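Local coordinates for alginate lyase AlgAT5 (Defluviitalea, PDB 5ZQI), which probably cleaves the polysaccharide alginate by beta-elimination, as a polysaccharide lyase of family 7, at residues A[155-169]-A[232-245]. Numbering follows the deposited sequence.
Sequences PEVKDHVVVGQIHDS and VSGCYFKAGMYTQS. With SO4 (sulfate ion), chain B.
Val162 pairs with Tyr242, and Gln165 with Lys238, where strand 160-167 runs antiparallel beside strands 236-239 and 241-243 in the family 7 lyase beta-sandwich. The pairing illustrates how a strand and its broken neighbour, turned at Gly240 with a one-residue register shift, can sort their side chains between a more polar face and an apolar core. On the core side, a chi2 of 51° brings Met241 SD to 3.6 Å from Val161 CB, and the chi3 bend sets CE beside Val163 CG1 (3.7 Å); strands 142-153 and 256-269 of the second sheet cover this layer.

The other face, probably the concave, substrate-binding one, carries most of the polar side chains. The Gln165 side chain crosses that of Tyr242 at about a right angle, yet its amide plane is only 11° from the ring, with NE2 3.4 Å from CD2. Glu122 OE2 accepts a hydrogen bond from this NE2, and its OE1 forms a salt bridge with Lys238 NZ. His167 CB makes a CH-pi contact over the Tyr236 ring face.

At the opposite end, Lys158 NZ bonds to Gln244 O (2.8 Å), to His160 ND1 and to a sulfate ion, which Tyr118 and Arg177 also hold. An alanine here would remove the ammonium and is likely to leave Gln244 O and His160 ND1 without this donor and the anion more weakly held. Gln244 folds back at chi2 (-70°), bringing NE2 3.1 Å above the plane of the Tyr242 ring, over its centre; this NE2 and Val162 N reach Tyr242 O from opposite faces of its carbonyl plane.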
loop_
_atom_site.group_PDB
_atom_site.type_symbol
_atom_site.label_atom_id
_atom_site.label_comp_id
_atom_site.label_asym_id
_atom_site.label_seq_id
_atom_site.Cartn_x
_atom_site.Cartn_y
_atom_site.Cartn_z
ATOM N N PRO A 155 13.981 6.540 0.374
ATOM C CA PRO A 155 14.848 7.350 1.240
ATOM C C PRO A 155 16.312 6.972 1.034
ATOM O O PRO A 155 16.635 5.846 0.642
ATOM C CB PRO A 155 14.360 7.011 2.653
ATOM C CG PRO A 155 12.916 6.573 2.464
ATOM C CD PRO A 155 12.957 5.804 1.140
ATOM N N GLU A 156 17.197 7.933 1.285
ATOM C CA GLU A 156 18.619 7.697 1.042
ATOM C C GLU A 156 19.257 6.814 2.114
ATOM O O GLU A 156 20.102 5.968 1.799
ATOM C CB GLU A 156 19.377 9.016 0.922
ATOM C CG GLU A 156 18.975 10.136 1.858
ATOM C CD GLU A 156 19.399 11.479 1.270
ATOM O OE1 GLU A 156 18.571 12.429 1.239
ATOM O OE2 GLU A 156 20.554 11.591 0.783
ATOM N N VAL A 157 18.881 6.976 3.377
ATOM C CA VAL A 157 19.592 6.269 4.446
ATOM C C VAL A 157 18.942 4.916 4.714
ATOM O O VAL A 157 19.582 3.870 4.535
ATOM C CB VAL A 157 19.673 7.128 5.724
ATOM C CG1 VAL A 157 20.449 6.399 6.827
ATOM C CG2 VAL A 157 20.328 8.451 5.408
ATOM N N LYS A 158 17.684 4.915 5.158
ATOM C CA LYS A 158 16.912 3.677 5.358
ATOM C C LYS A 158 16.009 3.548 4.133
ATOM O O LYS A 158 14.875 4.051 4.096
ATOM C CB LYS A 158 16.147 3.731 6.670
ATOM C CG LYS A 158 15.543 2.404 7.101
ATOM C CD LYS A 158 15.045 2.504 8.537
ATOM C CE LYS A 158 14.417 1.219 9.042
ATOM N NZ LYS A 158 13.263 0.765 8.236
ATOM N N ASP A 159 16.523 2.865 3.111
ATOM C CA ASP A 159 15.903 2.853 1.785
ATOM C C ASP A 159 14.819 1.781 1.690
ATOM O O ASP A 159 14.882 0.834 0.882
ATOM C CB ASP A 159 16.981 2.682 0.717
ATOM C CG ASP A 159 17.829 1.434 0.895
ATOM O OD1 ASP A 159 17.970 0.912 2.006
ATOM O OD2 ASP A 159 18.400 1.001 -0.124
ATOM N N HIS A 160 13.805 1.970 2.545
ATOM C CA HIS A 160 12.775 0.975 2.804
ATOM C C HIS A 160 11.382 1.555 2.612
ATOM O O HIS A 160 11.048 2.574 3.221
ATOM C CB HIS A 160 12.842 0.443 4.248
ATOM C CG HIS A 160 14.113 -0.249 4.630
ATOM N ND1 HIS A 160 14.257 -0.842 5.865
ATOM C CD2 HIS A 160 15.281 -0.456 3.974
ATOM C CE1 HIS A 160 15.460 -1.388 5.949
ATOM N NE2 HIS A 160 16.095 -1.186 4.807
ATOM N N VAL A 161 10.549 0.871 1.821
ATOM C CA VAL A 161 9.153 1.273 1.659
ATOM C C VAL A 161 8.247 0.049 1.639
ATOM O O VAL A 161 8.667 -1.068 1.332
ATOM C CB VAL A 161 8.906 2.111 0.375
ATOM C CG1 VAL A 161 9.725 3.403 0.396
ATOM C CG2 VAL A 161 9.160 1.254 -0.872
ATOM N N VAL A 162 6.964 0.299 1.946
ATOM C CA VAL A 162 5.905 -0.714 1.906
ATOM C C VAL A 162 4.845 -0.237 0.927
ATOM O O VAL A 162 4.388 0.910 1.012
ATOM C CB VAL A 162 5.315 -0.961 3.307
ATOM C CG1 VAL A 162 3.985 -1.726 3.240
ATOM C CG2 VAL A 162 6.307 -1.739 4.200
ATOM N N VAL A 163 4.415 -1.133 0.045
ATOM C CA VAL A 163 3.544 -0.836 -1.084
ATOM C C VAL A 163 2.494 -1.932 -1.244
ATOM O O VAL A 163 2.407 -2.624 -2.265
ATOM C CB VAL A 163 4.392 -0.672 -2.351
ATOM C CG1 VAL A 163 5.300 0.573 -2.210
ATOM C CG2 VAL A 163 5.192 -1.908 -2.689
ATOM N N GLY A 164 1.713 -2.121 -0.212
ATOM C CA GLY A 164 0.653 -3.107 -0.200
ATOM C C GLY A 164 0.659 -3.857 1.110
ATOM O O GLY A 164 1.713 -4.311 1.587
ATOM N N GLN A 165 -0.509 -3.991 1.729
ATOM C CA GLN A 165 -0.616 -4.714 2.977
ATOM C C GLN A 165 -1.940 -5.460 3.096
ATOM O O GLN A 165 -2.964 -5.086 2.507
ATOM C CB GLN A 165 -0.561 -3.797 4.209
ATOM C CG GLN A 165 0.525 -2.780 4.244
ATOM C CD GLN A 165 0.548 -2.078 5.593
ATOM O OE1 GLN A 165 0.566 -2.730 6.632
ATOM N NE2 GLN A 165 0.518 -0.750 5.589
ATOM N N ILE A 166 -1.917 -6.496 3.940
ATOM C CA ILE A 166 -3.092 -6.885 4.718
ATOM C C ILE A 166 -2.802 -6.436 6.143
ATOM O O ILE A 166 -1.727 -6.740 6.662
ATOM C CB ILE A 166 -3.366 -8.395 4.684
ATOM C CG1 ILE A 166 -3.678 -8.872 3.274
ATOM C CG2 ILE A 166 -4.553 -8.715 5.657
ATOM C CD1 ILE A 166 -3.725 -10.431 3.188
ATOM N N HIS A 167 -3.773 -5.783 6.785
ATOM C CA HIS A 167 -3.688 -5.289 8.156
ATOM C C HIS A 167 -4.892 -5.809 8.927
ATOM O O HIS A 167 -5.949 -6.017 8.342
ATOM C CB HIS A 167 -3.652 -3.739 8.135
ATOM C CG HIS A 167 -2.992 -3.110 9.325
ATOM N ND1 HIS A 167 -3.643 -2.949 10.533
ATOM C CD2 HIS A 167 -1.758 -2.570 9.486
ATOM C CE1 HIS A 167 -2.831 -2.350 11.388
ATOM N NE2 HIS A 167 -1.679 -2.127 10.787
ATOM N N ASP A 168 -4.745 -6.009 10.241
ATOM C CA ASP A 168 -5.876 -6.418 11.086
ATOM C C ASP A 168 -6.100 -5.363 12.170
ATOM O O ASP A 168 -5.664 -4.204 12.010
ATOM C CB ASP A 168 -5.660 -7.835 11.603
ATOM C CG ASP A 168 -4.605 -7.940 12.680
ATOM O OD1 ASP A 168 -4.055 -6.924 13.110
ATOM O OD2 ASP A 168 -4.330 -9.074 13.115
ATOM N N SER A 169 -6.818 -5.704 13.237
ATOM C CA SER A 169 -7.142 -4.679 14.215
ATOM C C SER A 169 -5.911 -4.133 14.922
ATOM O O SER A 169 -5.954 -3.015 15.450
ATOM C CB SER A 169 -8.132 -5.213 15.254
ATOM O OG SER A 169 -7.544 -6.255 15.998
ATOM N N VAL A 232 -6.875 -15.419 10.673
ATOM C CA VAL A 232 -7.102 -14.130 11.337
ATOM C C VAL A 232 -8.322 -13.457 10.727
ATOM O O VAL A 232 -8.559 -13.548 9.517
ATOM C CB VAL A 232 -5.841 -13.246 11.243
ATOM C CG1 VAL A 232 -5.415 -13.067 9.807
ATOM C CG2 VAL A 232 -6.058 -11.880 11.898
ATOM N N SER A 233 -9.084 -12.762 11.565
ATOM C CA SER A 233 -10.228 -11.956 11.142
ATOM C C SER A 233 -9.958 -10.476 11.433
ATOM O O SER A 233 -8.901 -10.085 11.961
ATOM C CB SER A 233 -11.524 -12.442 11.801
ATOM O OG SER A 233 -11.460 -12.325 13.191
ATOM N N GLY A 234 -10.904 -9.631 11.030
ATOM C CA GLY A 234 -10.698 -8.197 11.105
ATOM C C GLY A 234 -9.662 -7.678 10.135
ATOM O O GLY A 234 -9.080 -6.603 10.356
ATOM N N CYS A 235 -9.475 -8.365 9.028
ATOM C CA CYS A 235 -8.494 -7.958 8.035
ATOM C C CYS A 235 -9.047 -6.947 7.041
ATOM O O CYS A 235 -10.241 -6.909 6.747
ATOM C CB CYS A 235 -7.963 -9.141 7.218
ATOM S SG CYS A 235 -7.020 -10.345 8.154
ATOM N N TYR A 236 -8.137 -6.167 6.476
ATOM C CA TYR A 236 -8.443 -5.247 5.389
ATOM C C TYR A 236 -7.173 -4.970 4.595
ATOM O O TYR A 236 -6.048 -5.110 5.085
ATOM C CB TYR A 236 -9.058 -3.944 5.922
ATOM C CG TYR A 236 -8.268 -3.242 7.014
ATOM C CD1 TYR A 236 -8.422 -3.596 8.361
ATOM C CD2 TYR A 236 -7.396 -2.216 6.712
ATOM C CE1 TYR A 236 -7.705 -2.969 9.337
ATOM C CE2 TYR A 236 -6.666 -1.584 7.703
ATOM C CZ TYR A 236 -6.857 -1.952 9.008
ATOM O OH TYR A 236 -6.154 -1.308 10.005
ATOM N N PHE A 237 -7.379 -4.579 3.346
ATOM C CA PHE A 237 -6.274 -4.268 2.446
ATOM C C PHE A 237 -5.837 -2.814 2.584
ATOM O O PHE A 237 -6.639 -1.929 2.940
ATOM C CB PHE A 237 -6.662 -4.535 0.976
ATOM C CG PHE A 237 -6.805 -6.006 0.624
ATOM C CD1 PHE A 237 -5.737 -6.881 0.752
ATOM C CD2 PHE A 237 -7.998 -6.485 0.114
ATOM C CE1 PHE A 237 -5.874 -8.229 0.435
ATOM C CE2 PHE A 237 -8.135 -7.835 -0.230
ATOM C CZ PHE A 237 -7.065 -8.690 -0.085
ATOM N N LYS A 238 -4.561 -2.576 2.241
ATOM C CA LYS A 238 -4.014 -1.235 2.086
ATOM C C LYS A 238 -3.131 -1.193 0.857
ATOM O O LYS A 238 -2.519 -2.192 0.517
ATOM C CB LYS A 238 -3.161 -0.779 3.290
ATOM C CG LYS A 238 -3.849 -0.981 4.641
ATOM C CD LYS A 238 -3.130 -0.160 5.707
ATOM C CE LYS A 238 -3.733 1.276 5.659
ATOM N NZ LYS A 238 -3.012 2.267 6.485
ATOM N N ALA A 239 -3.057 -0.027 0.200
ATOM C CA ALA A 239 -2.185 0.146 -0.959
ATOM C C ALA A 239 -1.785 1.612 -1.037
ATOM O O ALA A 239 -2.569 2.505 -0.693
ATOM C CB ALA A 239 -2.888 -0.275 -2.254
ATOM N N GLY A 240 -0.584 1.855 -1.536
ATOM C CA GLY A 240 -0.059 3.193 -1.667
ATOM C C GLY A 240 1.395 3.209 -1.273
ATOM O O GLY A 240 2.154 2.293 -1.640
ATOM N N MET A 241 1.785 4.224 -0.500
ATOM C CA MET A 241 3.171 4.380 -0.060
ATOM C C MET A 241 3.258 4.537 1.446
ATOM O O MET A 241 2.705 5.485 2.010
ATOM C CB MET A 241 3.811 5.598 -0.767
ATOM C CG MET A 241 5.210 5.987 -0.278
ATOM S SD MET A 241 6.394 4.611 -0.229
ATOM C CE MET A 241 6.366 4.084 -1.948
ATOM N N TYR A 242 3.968 3.615 2.091
ATOM C CA TYR A 242 4.208 3.606 3.544
ATOM C C TYR A 242 5.717 3.615 3.721
ATOM O O TYR A 242 6.383 2.583 3.559
ATOM C CB TYR A 242 3.532 2.399 4.174
ATOM C CG TYR A 242 3.556 2.293 5.675
ATOM C CD1 TYR A 242 3.768 3.405 6.489
ATOM C CD2 TYR A 242 3.346 1.069 6.281
ATOM C CE1 TYR A 242 3.754 3.295 7.875
ATOM C CE2 TYR A 242 3.344 0.957 7.639
ATOM C CZ TYR A 242 3.538 2.062 8.421
ATOM O OH TYR A 242 3.542 1.934 9.817
ATOM N N THR A 243 6.266 4.806 3.960
ATOM C CA THR A 243 7.718 4.997 3.977
ATOM C C THR A 243 8.307 4.554 5.306
ATOM O O THR A 243 8.003 5.147 6.342
ATOM C CB THR A 243 8.044 6.456 3.704
ATOM O OG1 THR A 243 7.480 6.803 2.419
ATOM C CG2 THR A 243 9.547 6.683 3.652
ATOM N N GLN A 244 9.188 3.548 5.293
ATOM C CA GLN A 244 9.715 2.996 6.551
ATOM C C GLN A 244 10.989 3.720 6.979
ATOM O O GLN A 244 12.014 3.112 7.264
ATOM C CB GLN A 244 9.966 1.498 6.446
ATOM C CG GLN A 244 8.825 0.715 5.860
ATOM C CD GLN A 244 7.647 0.647 6.772
ATOM O OE1 GLN A 244 7.706 -0.028 7.795
ATOM N NE2 GLN A 244 6.566 1.322 6.409
ATOM N N SER A 245 10.925 5.038 7.031
ATOM C CA SER A 245 12.013 5.824 7.588
ATOM C C SER A 245 11.455 7.110 8.164
ATOM O O SER A 245 10.294 7.458 7.953
ATOM C CB SER A 245 13.093 6.095 6.543
ATOM O OG SER A 245 14.210 6.622 7.232
HETATM S S SO4 B . 11.626 -1.492 10.829
HETATM O O1 SO4 B . 13.034 -1.794 11.090
HETATM O O2 SO4 B . 10.819 -2.704 10.959
HETATM O O3 SO4 B . 11.158 -0.477 11.768
HETATM O O4 SO4 B . 11.464 -0.998 9.463
HETATM O O HOH W 1 -6.486 -1.327 12.812
HETATM O O HOH W 2 -8.180 -8.136 13.983
#